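Local coordinates for protein beta-galactosidase (Trichoderma reesei, PDB 3OG2) that probably hydrolyses terminal non-reducing beta-D-galactose residues in beta-D-galactosides, as a glycoside hydrolase of family 35, at residues A103-G108 / S570-S575; R134-L139 / N689-P694; V560-G565 / M577-V582. One frame throughout, in Å; residues are numbered along the deposited sequence. Where two conformers were deposited one is given.

Contact 1: residues A103-G108 / S570-S575; sequences AATKAG and SAYGSS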
loop_
_atom_site.group_PDB
_atom_site.type_symbol
_atom_site.label_atom_id
_atom_site.label_comp_id
_atom_site.label_asym_id
_atom_site.label_seq_id
_atom_site.Cartn_x
_atom_site.Cartn_y
_atom_site.Cartn_z
ATOM N N ALA A 103 -13.501 0.897 11.297
ATOM C CA ALA A 103 -12.361 1.753 11.603
ATOM C C ALA A 103 -12.438 3.058 10.803
ATOM O O ALA A 103 -12.047 4.103 11.290
ATOM C CB ALA A 103 -11.045 1.048 11.294
ATOM N N ALA A 104 -12.918 3.000 9.563
ATOM C CA ALA A 104 -13.052 4.227 8.765
ATOM C C ALA A 104 -14.009 5.187 9.457
ATOM O O ALA A 104 -13.733 6.377 9.630
ATOM C CB ALA A 104 -13.555 3.911 7.345
ATOM N N THR A 105 -15.155 4.629 9.872
ATOM C CA THR A 105 -16.133 5.496 10.605
ATOM C C THR A 105 -15.501 6.055 11.877
ATOM O O THR A 105 -15.679 7.245 12.155
ATOM C CB THR A 105 -17.386 4.688 10.935
ATOM O OG1 THR A 105 -18.020 4.325 9.707
ATOM C CG2 THR A 105 -18.352 5.486 11.826
ATOM N N LYS A 106 -14.772 5.238 12.620
ATOM C CA LYS A 106 -14.181 5.710 13.875
ATOM C C LYS A 106 -13.103 6.772 13.663
ATOM O O LYS A 106 -12.951 7.625 14.531
ATOM C CB LYS A 106 -13.593 4.492 14.623
ATOM C CG LYS A 106 -13.230 4.825 16.075
ATOM C CD LYS A 106 -13.060 3.556 16.935
ATOM C CE LYS A 106 -12.722 3.966 18.369
ATOM N NZ LYS A 106 -11.969 5.269 18.472
ATOM N N ALA A 107 -12.412 6.692 12.527
ATOM C CA ALA A 107 -11.345 7.647 12.225
ATOM C C ALA A 107 -11.884 8.876 11.553
ATOM O O ALA A 107 -11.164 9.860 11.426
ATOM C CB ALA A 107 -10.301 7.019 11.320
ATOM N N GLY A 108 -13.111 8.848 11.044
ATOM C CA GLY A 108 -13.641 9.942 10.271
ATOM C C GLY A 108 -13.072 9.978 8.854
ATOM O O GLY A 108 -12.778 11.072 8.361
ATOM N N SER A 570 -19.511 11.193 14.478
ATOM C CA SER A 570 -18.818 12.235 15.238
ATOM C C SER A 570 -17.378 12.443 14.752
ATOM O O SER A 570 -16.881 13.595 14.778
ATOM C CB SER A 570 -18.785 11.885 16.733
ATOM O OG SER A 570 -18.146 10.664 16.952
ATOM N N ALA A 571 -16.679 11.413 14.316
ATOM C CA ALA A 571 -15.289 11.554 13.960
ATOM C C ALA A 571 -15.109 12.379 12.676
ATOM O O ALA A 571 -13.972 12.818 12.403
ATOM C CB ALA A 571 -14.616 10.220 13.742
ATOM N N TYR A 572 -16.167 12.589 11.910
ATOM C CA TYR A 572 -16.031 13.406 10.688
ATOM C C TYR A 572 -16.100 14.873 11.054
ATOM O O TYR A 572 -15.971 15.719 10.133
ATOM C CB TYR A 572 -17.135 13.025 9.679
ATOM C CG TYR A 572 -17.008 11.598 9.198
ATOM C CD1 TYR A 572 -17.615 10.519 9.852
ATOM C CD2 TYR A 572 -16.245 11.337 8.036
ATOM C CE1 TYR A 572 -17.458 9.237 9.377
ATOM C CE2 TYR A 572 -16.084 10.047 7.545
ATOM C CZ TYR A 572 -16.699 8.989 8.235
ATOM O OH TYR A 572 -16.573 7.710 7.764
ATOM N N GLY A 573 -16.220 15.229 12.349
ATOM C CA GLY A 573 -16.050 16.601 12.743
ATOM C C GLY A 573 -17.142 17.524 12.261
ATOM O O GLY A 573 -18.256 17.101 11.921
ATOM N N SER A 574 -16.816 18.821 12.223
ATOM C CA SER A 574 -17.868 19.808 11.930
ATOM C C SER A 574 -18.125 19.957 10.433
ATOM O O SER A 574 -19.218 20.398 10.049
ATOM C CB SER A 574 -17.539 21.159 12.524
ATOM O OG SER A 574 -16.324 21.637 11.922
ATOM N N SER A 575 -17.148 19.596 9.637
ATOM C CA SER A 575 -17.219 19.761 8.165
ATOM C C SER A 575 -15.990 19.053 7.602
ATOM O O SER A 575 -15.066 18.737 8.372
ATOM C CB SER A 575 -17.269 21.237 7.750
ATOM O OG SER A 575 -16.150 21.941 8.248
HETATM O O HOH W 1 -19.096 6.372 8.353
HETATM O O HOH W 2 -17.547 8.727 13.618
#
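Gly108 CA sits over the centre of one face of the Tyr572 ring: it stands 3.6 Å from the ring centroid and only 9° off the ring normal, a CH-pi contact. The chain then passes out over the CE2 rim, with Gly108 C 3.3 Å from Tyr572 CE2. Beside the ring, the methyl of Ala571 fits against the open end of the helix, its CB 3.2 Å from Lys106 O and also close to the backbone N of Gly108. A side chain at Gly108 would probably not fit, since a CB modelled there would fall 2.2 Å from Ala571 O; instead, Gly108 CA makes a CA-H...O contact with that carbonyl oxygen.

This is the C-terminal end of helix 98-107 in the family 35 TIM-barrel region, closed by a Schellman motif in which Gly108 takes positive phi (76°), and it meets a short 3-10 segment, 570-572, from a loop of the domain 3 region. No direct hydrogen bond joins the two segments. Two waters do so instead: one donates to Thr105 O and accepts from Ala571 N, while the other donates to Tyr572 OH and is hydrogen-bonded to Thr105 OG1.

Tyr572 holds its CG anti to its own carbonyl carbon (chi1 -64°), which carries the ring back alongside the helix end and brings OH within 3.6 Å of Thr105 CA. The phenol also has a direct partner, the backbone oxygen of Ile109, and the ring stacks with Tyr110, at the start of strand 110-116. Further out, Lys66 NZ hydrogen-bonds Gly108 O, and Phe62 of helix 58-66 packs on Ala104 and Ala107.

Contact 2: residues R134-L139 / N689-P694; sequences RVKGKL and NNTYAP. With NAG (2-acetamido-2-deoxy-beta-D-glucopyranose), chain E.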
loop_
_atom_site.group_PDB
_atom_site.type_symbol
_atom_site.label_atom_id
_atom_site.label_comp_id
_atom_site.label_asym_id
_atom_site.label_seq_id
_atom_site.Cartn_x
_atom_site.Cartn_y
_atom_site.Cartn_z
ATOM N N ARG A 134 -9.590 -22.485 -15.756
ATOM C CA ARG A 134 -10.433 -23.491 -16.346
ATOM C C ARG A 134 -11.624 -22.882 -17.097
ATOM O O ARG A 134 -12.520 -23.594 -17.550
ATOM C CB ARG A 134 -10.970 -24.417 -15.252
ATOM C CG ARG A 134 -9.802 -25.090 -14.512
ATOM C CD ARG A 134 -10.300 -26.286 -13.715
ATOM N NE ARG A 134 -11.412 -26.049 -12.785
ATOM C CZ ARG A 134 -11.255 -25.721 -11.493
ATOM N NH1 ARG A 134 -10.024 -25.576 -10.973
ATOM N NH2 ARG A 134 -12.302 -25.554 -10.684
ATOM N N VAL A 135 -11.668 -21.561 -17.243
ATOM C CA VAL A 135 -12.718 -20.891 -18.039
ATOM C C VAL A 135 -12.169 -20.648 -19.413
ATOM O O VAL A 135 -11.162 -19.969 -19.575
ATOM C CB VAL A 135 -13.097 -19.580 -17.325
ATOM C CG1 VAL A 135 -14.038 -18.768 -18.210
ATOM C CG2 VAL A 135 -13.765 -19.885 -15.996
ATOM N N LYS A 136 -12.852 -21.208 -20.426
ATOM C CA LYS A 136 -12.288 -21.109 -21.786
ATOM C C LYS A 136 -12.287 -19.717 -22.343
ATOM O O LYS A 136 -11.351 -19.349 -23.080
ATOM C CB LYS A 136 -13.100 -22.017 -22.717
ATOM C CG LYS A 136 -13.000 -23.502 -22.320
ATOM C CD LYS A 136 -13.820 -24.423 -23.271
ATOM C CE LYS A 136 -14.022 -25.821 -22.677
ATOM N NZ LYS A 136 -15.098 -26.692 -23.248
ATOM N N GLY A 137 -13.333 -18.940 -22.069
ATOM C CA GLY A 137 -13.445 -17.634 -22.733
ATOM C C GLY A 137 -12.400 -16.645 -22.276
ATOM O O GLY A 137 -11.761 -16.782 -21.215
ATOM N N LYS A 138 -12.259 -15.585 -23.084
ATOM C CA LYS A 138 -11.287 -14.565 -22.737
ATOM C C LYS A 138 -11.719 -13.740 -21.516
ATOM O O LYS A 138 -12.862 -13.249 -21.405
ATOM C CB LYS A 138 -11.069 -13.605 -23.916
ATOM C CG LYS A 138 -10.552 -14.301 -25.165
ATOM C CD LYS A 138 -9.066 -14.584 -25.064
ATOM C CE LYS A 138 -8.515 -15.128 -26.376
ATOM N NZ LYS A 138 -9.197 -14.556 -27.570
ATOM N N LEU A 139 -10.765 -13.576 -20.604
ATOM C CA LEU A 139 -11.056 -12.862 -19.370
ATOM C C LEU A 139 -11.228 -11.382 -19.626
ATOM O O LEU A 139 -10.590 -10.822 -20.552
ATOM C CB LEU A 139 -9.924 -13.094 -18.340
ATOM C CG LEU A 139 -9.560 -14.568 -18.137
ATOM C CD1 LEU A 139 -8.373 -14.717 -17.201
ATOM C CD2 LEU A 139 -10.733 -15.435 -17.691
ATOM N N ASN A 689 -9.222 -27.120 -20.222
ATOM C CA ASN A 689 -9.979 -25.961 -20.678
ATOM C C ASN A 689 -9.084 -24.738 -20.804
ATOM O O ASN A 689 -9.618 -23.666 -21.136
ATOM C CB ASN A 689 -11.066 -25.626 -19.652
ATOM C CG ASN A 689 -12.245 -26.530 -19.697
ATOM O OD1 ASN A 689 -12.360 -27.349 -20.620
ATOM N ND2 ASN A 689 -13.202 -26.449 -18.777
ATOM N N ASN A 690 -7.810 -24.893 -20.484
ATOM C CA ASN A 690 -6.851 -23.796 -20.577
ATOM C C ASN A 690 -6.583 -23.470 -22.047
ATOM O O ASN A 690 -5.861 -24.143 -22.757
ATOM C CB ASN A 690 -5.564 -24.090 -19.837
ATOM C CG ASN A 690 -4.730 -22.815 -19.697
ATOM O OD1 ASN A 690 -4.672 -21.956 -20.542
ATOM N ND2 ASN A 690 -4.093 -22.648 -18.535
ATOM N N THR A 691 -7.220 -22.393 -22.512
ATOM C CA THR A 691 -7.124 -22.039 -23.911
ATOM C C THR A 691 -5.889 -21.207 -24.156
ATOM O O THR A 691 -5.515 -20.963 -25.319
ATOM C CB THR A 691 -8.399 -21.260 -24.310
ATOM O OG1 THR A 691 -8.714 -20.261 -23.302
ATOM C CG2 THR A 691 -9.600 -22.201 -24.422
ATOM N N TYR A 692 -5.192 -20.736 -23.130
ATOM C CA TYR A 692 -3.996 -19.919 -23.296
ATOM C C TYR A 692 -2.750 -20.776 -23.485
ATOM O O TYR A 692 -1.816 -20.342 -24.147
ATOM C CB TYR A 692 -3.801 -19.108 -22.036
ATOM C CG TYR A 692 -2.667 -18.138 -21.995
ATOM C CD1 TYR A 692 -2.682 -16.972 -22.737
ATOM C CD2 TYR A 692 -1.556 -18.364 -21.215
ATOM C CE1 TYR A 692 -1.640 -16.074 -22.705
ATOM C CE2 TYR A 692 -0.502 -17.489 -21.149
ATOM C CZ TYR A 692 -0.553 -16.342 -21.900
ATOM O OH TYR A 692 0.503 -15.448 -21.844
ATOM N N ALA A 693 -2.712 -21.963 -22.911
ATOM C CA ALA A 693 -1.570 -22.856 -22.988
ATOM C C ALA A 693 -2.069 -24.251 -23.361
ATOM O O ALA A 693 -2.170 -25.120 -22.501
ATOM C CB ALA A 693 -0.796 -22.891 -21.657
ATOM N N PRO A 694 -2.380 -24.482 -24.617
ATOM C CA PRO A 694 -2.875 -25.801 -25.059
ATOM C C PRO A 694 -1.906 -26.888 -24.639
ATOM O O PRO A 694 -0.679 -26.746 -24.609
ATOM C CB PRO A 694 -2.903 -25.661 -26.583
ATOM C CG PRO A 694 -2.958 -24.204 -26.866
ATOM C CD PRO A 694 -2.314 -23.487 -25.727
HETATM C C1 NAG E . -14.485 -27.179 -18.552
HETATM C C2 NAG E . -14.886 -27.482 -17.097
HETATM C C3 NAG E . -16.274 -28.082 -16.951
HETATM C C4 NAG E . -17.344 -27.300 -17.735
HETATM C C5 NAG E . -16.787 -27.022 -19.141
HETATM C C6 NAG E . -17.816 -26.247 -19.972
HETATM C C7 NAG E . -13.401 -27.920 -15.184
HETATM C C8 NAG E . -12.761 -29.087 -14.453
HETATM N N2 NAG E . -13.930 -28.261 -16.363
HETATM O O3 NAG E . -16.677 -28.187 -15.591
HETATM O O4 NAG E . -18.529 -28.104 -17.807
HETATM O O5 NAG E . -15.529 -26.315 -19.038
HETATM O O6 NAG E . -17.610 -26.323 -21.364
HETATM O O7 NAG E . -13.682 -26.915 -14.510
HETATM O O HOH W 3 -8.962 -21.281 -20.222
#
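Lys136 and Asn689 cross at a slant, the lysine chain extended beyond CG so that its CE comes 3.1 Å from Asn689 OD1 and its NZ reaches the sugar, 3.2 Å from NAG O6 in a hydrogen bond. Asn689 carries the N-linked glycan, its ND2 bonded covalently to NAG C1. The remaining hydrogen of this amide is given to the backbone of the other segment: ND2 to Arg134 O, 3.2 Å, with the acceptor tilted 17° out of the amide plane. Arg134 meets the sugar from its acetamido end. A bend at chi3 (-53°) turns the guanidinium so that NAG O7 lies at its edge, in plane, 3.0 Å from Arg134 NE. Arg134 and, less certainly, the exposed Lys136 thus reach different substituents of the sugar, O7 and O6, and probably limit its turning about the N-glycosidic bond, while Arg134 NH1 forms a salt bridge with Glu830.

Thr691 adds a second hydrogen bond across the contact, OG1 donating to Lys136 O at 2.8 Å, with its CG2 touching Lys136 CB. A water between the backbones donates to Val135 O or Asn689 O, each 2.6 Å away. Lys799 NZ bonds the carbonyl oxygens of Val135 and Gly137.

At the surface, the loop between strand 110-116 and helix 144-163 thereby joins the loop between strands 663-666 and 713-720, with Asp145 of the helix touching Val135 and Lys136.

Contact 3: residues V560-G565 / M577-V582; sequences VPTLPG and MNPDSV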
loop_
_atom_site.group_PDB
_atom_site.type_symbol
_atom_site.label_atom_id
_atom_site.label_comp_id
_atom_site.label_asym_id
_atom_site.label_seq_id
_atom_site.Cartn_x
_atom_site.Cartn_y
_atom_site.Cartn_z
ATOM N N VAL A 560 -2.971 18.735 12.986
ATOM C CA VAL A 560 -4.251 19.424 13.056
ATOM C C VAL A 560 -5.375 18.421 13.244
ATOM O O VAL A 560 -6.219 18.186 12.352
ATOM C CB VAL A 560 -4.501 20.281 11.800
ATOM C CG1 VAL A 560 -5.660 21.242 12.045
ATOM C CG2 VAL A 560 -3.263 21.072 11.369
ATOM N N PRO A 561 -5.459 17.801 14.420
ATOM C CA PRO A 561 -6.585 16.883 14.690
ATOM C C PRO A 561 -7.890 17.674 14.747
ATOM O O PRO A 561 -7.945 18.817 15.191
ATOM C CB PRO A 561 -6.205 16.307 16.098
ATOM C CG PRO A 561 -5.464 17.476 16.714
ATOM C CD PRO A 561 -4.580 17.976 15.581
ATOM N N THR A 562 -8.945 17.011 14.259
ATOM C CA THR A 562 -10.257 17.665 14.187
ATOM C C THR A 562 -11.040 17.408 15.474
ATOM O O THR A 562 -10.927 16.341 16.110
ATOM C CB THR A 562 -11.039 17.153 12.973
ATOM O OG1 THR A 562 -11.202 15.718 13.083
ATOM C CG2 THR A 562 -10.302 17.462 11.679
ATOM N N LEU A 563 -11.838 18.361 15.886
ATOM C CA LEU A 563 -12.707 18.173 17.046
ATOM C C LEU A 563 -13.956 17.388 16.683
ATOM O O LEU A 563 -14.655 17.688 15.697
ATOM C CB LEU A 563 -13.146 19.566 17.552
ATOM C CG LEU A 563 -12.065 20.309 18.324
ATOM C CD1 LEU A 563 -12.474 21.748 18.591
ATOM C CD2 LEU A 563 -11.819 19.636 19.692
ATOM N N PRO A 564 -14.239 16.308 17.406
ATOM C CA PRO A 564 -15.396 15.473 17.043
ATOM C C PRO A 564 -16.712 16.245 17.086
ATOM O O PRO A 564 -16.859 17.209 17.874
ATOM C CB PRO A 564 -15.434 14.398 18.159
ATOM C CG PRO A 564 -14.036 14.399 18.715
ATOM C CD PRO A 564 -13.459 15.748 18.524
ATOM N N GLY A 565 -17.632 15.791 16.274
ATOM C CA GLY A 565 -19.043 16.177 16.337
ATOM C C GLY A 565 -19.761 15.229 17.309
ATOM O O GLY A 565 -19.301 14.791 18.347
ATOM N N MET A 577 -14.056 20.494 4.973
ATOM C CA MET A 577 -13.123 21.576 4.696
ATOM C C MET A 577 -13.202 22.574 5.852
ATOM O O MET A 577 -14.297 22.823 6.391
ATOM C CB MET A 577 -13.483 22.306 3.404
ATOM C CG MET A 577 -13.538 21.401 2.183
ATOM S SD MET A 577 -11.974 20.669 1.691
ATOM C CE MET A 577 -11.223 22.165 0.982
ATOM N N ASN A 578 -12.076 23.158 6.243
ATOM C CA ASN A 578 -12.093 24.099 7.401
ATOM C C ASN A 578 -12.785 23.526 8.637
ATOM O O ASN A 578 -13.586 24.227 9.301
ATOM C CB ASN A 578 -12.723 25.439 7.031
ATOM C CG ASN A 578 -11.917 26.059 5.891
ATOM O OD1 ASN A 578 -12.479 26.227 4.808
ATOM N ND2 ASN A 578 -10.668 26.404 6.083
ATOM N N PRO A 579 -12.482 22.304 9.037
ATOM C CA PRO A 579 -13.177 21.756 10.214
ATOM C C PRO A 579 -12.717 22.418 11.501
ATOM O O PRO A 579 -11.588 22.947 11.633
ATOM C CB PRO A 579 -12.663 20.313 10.265
ATOM C CG PRO A 579 -11.265 20.423 9.670
ATOM C CD PRO A 579 -11.478 21.365 8.526
ATOM N N ASP A 580 -13.546 22.364 12.533
ATOM C CA ASP A 580 -13.098 22.754 13.870
ATOM C C ASP A 580 -11.939 21.847 14.250
ATOM O O ASP A 580 -11.954 20.630 13.973
ATOM C CB ASP A 580 -14.244 22.565 14.862
ATOM C CG ASP A 580 -15.372 23.549 14.662
ATOM O OD1 ASP A 580 -15.251 24.480 13.857
ATOM O OD2 ASP A 580 -16.405 23.346 15.351
ATOM N N SER A 581 -10.923 22.413 14.858
ATOM C CA SER A 581 -9.690 21.664 15.092
ATOM C C SER A 581 -8.938 22.195 16.332
ATOM O O SER A 581 -9.370 23.203 16.897
ATOM C CB SER A 581 -8.778 21.788 13.866
ATOM O OG SER A 581 -8.255 23.118 13.784
ATOM N N VAL A 582 -7.858 21.530 16.693
ATOM C CA VAL A 582 -6.863 22.129 17.581
ATOM C C VAL A 582 -5.538 21.903 16.870
ATOM O O VAL A 582 -5.355 20.901 16.150
ATOM C CB VAL A 582 -6.830 21.518 18.987
ATOM C CG1 VAL A 582 -8.197 21.599 19.669
ATOM C CG2 VAL A 582 -6.352 20.078 18.933
HETATM O O HOH W 4 -14.313 19.204 13.456
#
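A single beta bridge, Thr562 with Ser581, pairs the two ends of the loop that connects strands 558-559 and 583-585 in the domain 3 region. Two backbone hydrogen bonds flank these residues and make them a non-hydrogen-bonded antiparallel pair. Val582 N donates to Pro561 O over 3.1 Å, approaching nearly along the C=O axis (171°), whereas Leu563 N reaches Asp580 O over 3.0 Å from 44° above the carbonyl plane. A water donates to this same Asp580 O and to Leu563 O, extending the link beyond the bridge. Strands 558-559 and 583-585 are antiparallel neighbours at one end of a mixed sheet, and the bridge prolongs their register by one pair; the short CA runs 560-563 and 579-582 lie 105° apart, in keeping with a single bridge.

Apolar side chains pack around these bonds. In the modelled conformer of Val582, Pro561 meets it at about a right angle, CG to CG2 at 3.5 Å, and Leu563 presents CD2 to its CG1 at 4.1 Å. Leu563 also sets CD1 beside Ser581 O and packs on Val593 of strand 589-596. An alanine here lacks the methyls beside Ser581 O and Val593, and a gap would probably open there. From the bridge itself, Thr562 directs CG2, anti to its own carbonyl carbon, to Pro579 CG (3.7 Å). Val560 CG1 rests on Ser581 OG, whose polar partner is Asn475 ND2; that amide also binds Pro579 O.

Contacts 1 and 3 are partly buried neighbours, their centres 10 Å apart, and share one loop of the domain 3 region: contact 3 pairs its ends, and contact 1 sets its middle on a helix end of the barrel region. They touch directly, Ser574 OG lying 2.9 Å from Asp580 N in a probable hydrogen bond. Contact 2 is a surface contact about 46 Å from contact 1, centre to centre, and joins the barrel region to a different all-beta domain. Their chemistry differs accordingly: ring-face and methyl packing with bridging waters in contact 1, backbone bonds and apolar contacts in contact 3, charged side chains and a sugar in contact 2.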